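PDB 4QKO: pyocin-S2 from Pseudomonas aeruginosa, which breaks down the chromosomal DNA of sensitive bacterial cells through the HNH-type nuclease domain that makes up this chain. Local coordinates for residues Q55-V60 against I98-K103. Residues are numbered along the deposited sequence; the frame is centred on the assembly and turned at random.
Sequences QFWIAV and IEIHHK. With MG (magnesium ion), chain O.
One face of the Phe56 ring receives the CD1 methyl of Ile100, a CH-pi contact with CD1 4.0 Å from the ring centroid and 17° off its normal, while Trp57 CG lies at the ring's edge, in its plane. The indole in turn has CD1 of Phe56 over one face, and at its rim, near the ring plane, CG2 of Ile98 comes within 3.6 Å of Trp57 CZ2. With CG1 anti to its carbonyl carbon (chi1 -68°) and the chain extended beyond it (chi2 172°), Ile100 brings its CD1 end to the phenyl face. In this buried apolar contact the indole N-H still finds a partner: Trp57 NE1 donates a hydrogen bond to a water 3.0 Å away, lying in the indole plane, and that water donates to Ile98 O at 2.7 Å. The water thus links the helix to the residue just before strand 99-102, where no direct hydrogen bond joins them. Met78 of helix 72-78 and Pro84 also pack against Trp57. The residue after Ile100, His101, binds magnesium through ND1 at 2.2 Å, with His126 in the same site. Strands 99-102 and 118-121 and helix 123-130 form the beta-beta-alpha metal motif, hallmark of HNH (His-Me finger) nucleases; Phe56 and Trp57 pack against its first strand.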
loop_
_atom_site.group_PDB
_atom_site.type_symbol
_atom_site.label_atom_id
_atom_site.label_comp_id
_atom_site.label_asym_id
_atom_site.label_seq_id
_atom_site.Cartn_x
_atom_site.Cartn_y
_atom_site.Cartn_z
ATOM N N GLN B 55 5.908 12.727 0.270
ATOM C CA GLN B 55 4.959 13.821 0.456
ATOM C C GLN B 55 3.634 13.585 -0.178
ATOM O O GLN B 55 2.645 14.005 0.363
ATOM C CB GLN B 55 5.552 15.138 -0.044
ATOM C CG GLN B 55 6.669 15.564 0.919
ATOM C CD GLN B 55 7.361 16.852 0.452
ATOM O OE1 GLN B 55 6.704 17.836 0.080
ATOM N NE2 GLN B 55 8.707 16.841 0.443
ATOM N N PHE B 56 3.604 12.887 -1.306
ATOM C CA PHE B 56 2.352 12.568 -1.942
ATOM C C PHE B 56 1.462 11.646 -1.082
ATOM O O PHE B 56 0.283 11.952 -0.835
ATOM C CB PHE B 56 2.640 11.926 -3.283
ATOM C CG PHE B 56 1.429 11.452 -3.986
ATOM C CD1 PHE B 56 0.908 10.205 -3.726
ATOM C CD2 PHE B 56 0.826 12.242 -4.906
ATOM C CE1 PHE B 56 -0.253 9.817 -4.349
ATOM C CE2 PHE B 56 -0.328 11.860 -5.551
ATOM C CZ PHE B 56 -0.873 10.620 -5.273
ATOM N N TRP B 57 2.000 10.523 -0.597
ATOM C CA TRP B 57 1.167 9.666 0.241
ATOM C C TRP B 57 0.818 10.241 1.625
ATOM O O TRP B 57 -0.219 9.983 2.175
ATOM C CB TRP B 57 1.778 8.257 0.366
ATOM C CG TRP B 57 1.727 7.603 -0.954
ATOM C CD1 TRP B 57 2.785 7.297 -1.710
ATOM C CD2 TRP B 57 0.572 7.188 -1.688
ATOM N NE1 TRP B 57 2.364 6.737 -2.932
ATOM C CE2 TRP B 57 1.014 6.607 -2.885
ATOM C CE3 TRP B 57 -0.799 7.225 -1.439
ATOM C CZ2 TRP B 57 0.126 6.105 -3.846
ATOM C CZ3 TRP B 57 -1.668 6.721 -2.383
ATOM C CH2 TRP B 57 -1.239 6.191 -3.538
ATOM N N ILE B 58 1.680 11.079 2.171
ATOM C CA ILE B 58 1.306 11.762 3.428
ATOM C C ILE B 58 0.120 12.699 3.205
ATOM O O ILE B 58 -0.804 12.719 4.008
ATOM C CB ILE B 58 2.518 12.518 4.025
ATOM C CG1 ILE B 58 3.496 11.499 4.649
ATOM C CG2 ILE B 58 2.050 13.546 5.042
ATOM C CD1 ILE B 58 4.960 11.977 4.623
ATOM N N ALA B 59 0.111 13.377 2.081
ATOM C CA ALA B 59 -0.984 14.280 1.717
ATOM C C ALA B 59 -2.297 13.555 1.531
ATOM O O ALA B 59 -3.351 14.002 1.955
ATOM C CB ALA B 59 -0.632 15.054 0.466
ATOM N N VAL B 60 -2.229 12.420 0.842
ATOM C CA VAL B 60 -3.415 11.542 0.736
ATOM C C VAL B 60 -3.980 11.128 2.092
ATOM O O VAL B 60 -5.238 11.271 2.369
ATOM C CB VAL B 60 -3.076 10.304 -0.097
ATOM C CG1 VAL B 60 -4.250 9.342 -0.118
ATOM C CG2 VAL B 60 -2.763 10.751 -1.505
ATOM N N ILE B 98 0.838 0.353 -4.783
ATOM C CA ILE B 98 0.482 1.325 -5.786
ATOM C C ILE B 98 1.764 2.046 -6.272
ATOM O O ILE B 98 2.665 2.486 -5.457
ATOM C CB ILE B 98 -0.506 2.361 -5.260
ATOM C CG1 ILE B 98 -1.943 1.807 -4.995
ATOM C CG2 ILE B 98 -0.633 3.516 -6.205
ATOM C CD1 ILE B 98 -2.744 1.427 -6.243
ATOM N N GLU B 99 1.837 2.200 -7.589
ATOM C CA GLU B 99 2.948 2.887 -8.247
ATOM C C GLU B 99 2.475 4.137 -8.976
ATOM O O GLU B 99 1.406 4.175 -9.513
ATOM C CB GLU B 99 3.689 1.950 -9.230
ATOM C CG GLU B 99 4.274 0.714 -8.527
ATOM C CD GLU B 99 4.740 -0.425 -9.477
ATOM O OE1 GLU B 99 4.619 -0.280 -10.714
ATOM O OE2 GLU B 99 5.214 -1.486 -8.985
ATOM N N ILE B 100 3.330 5.158 -9.035
ATOM C CA ILE B 100 3.061 6.378 -9.801
ATOM C C ILE B 100 3.900 6.368 -11.071
ATOM O O ILE B 100 5.135 6.245 -10.969
ATOM C CB ILE B 100 3.393 7.588 -8.924
ATOM C CG1 ILE B 100 2.379 7.633 -7.796
ATOM C CG2 ILE B 100 3.290 8.899 -9.687
ATOM C CD1 ILE B 100 2.665 8.648 -6.724
ATOM N N HIS B 101 3.208 6.420 -12.225
ATOM C CA HIS B 101 3.749 6.286 -13.628
ATOM C C HIS B 101 3.563 7.657 -14.298
ATOM O O HIS B 101 2.604 8.377 -13.974
ATOM C CB HIS B 101 2.951 5.142 -14.348
ATOM C CG HIS B 101 2.739 5.235 -15.867
ATOM N ND1 HIS B 101 3.473 4.494 -16.787
ATOM C CD2 HIS B 101 1.754 5.825 -16.598
ATOM C CE1 HIS B 101 3.014 4.713 -18.011
ATOM N NE2 HIS B 101 1.964 5.509 -17.923
ATOM N N HIS B 102 4.452 7.966 -15.234
ATOM C CA HIS B 102 4.325 9.157 -16.048
ATOM C C HIS B 102 3.586 8.822 -17.327
ATOM O O HIS B 102 3.932 7.879 -18.034
ATOM C CB HIS B 102 5.713 9.667 -16.364
ATOM C CG HIS B 102 6.375 10.315 -15.196
ATOM N ND1 HIS B 102 7.034 9.593 -14.223
ATOM C CD2 HIS B 102 6.364 11.594 -14.762
ATOM C CE1 HIS B 102 7.475 10.410 -13.283
ATOM N NE2 HIS B 102 7.083 11.632 -13.587
ATOM N N LYS B 103 2.574 9.576 -17.674
ATOM C CA LYS B 103 1.856 9.319 -18.928
ATOM C C LYS B 103 2.690 9.607 -20.168
ATOM O O LYS B 103 2.710 8.804 -21.097
ATOM C CB LYS B 103 0.580 10.127 -18.992
ATOM C CG LYS B 103 -0.258 9.983 -17.752
ATOM C CD LYS B 103 -1.728 10.166 -18.062
ATOM C CE LYS B 103 -2.108 11.613 -18.121
ATOM N NZ LYS B 103 -3.258 11.750 -19.060
HETATM MG MG MG O . 5.295 3.756 -15.822
HETATM O O HOH W 1 3.561 5.032 -5.124
HETATM O O HOH W 2 6.458 5.505 -15.534
#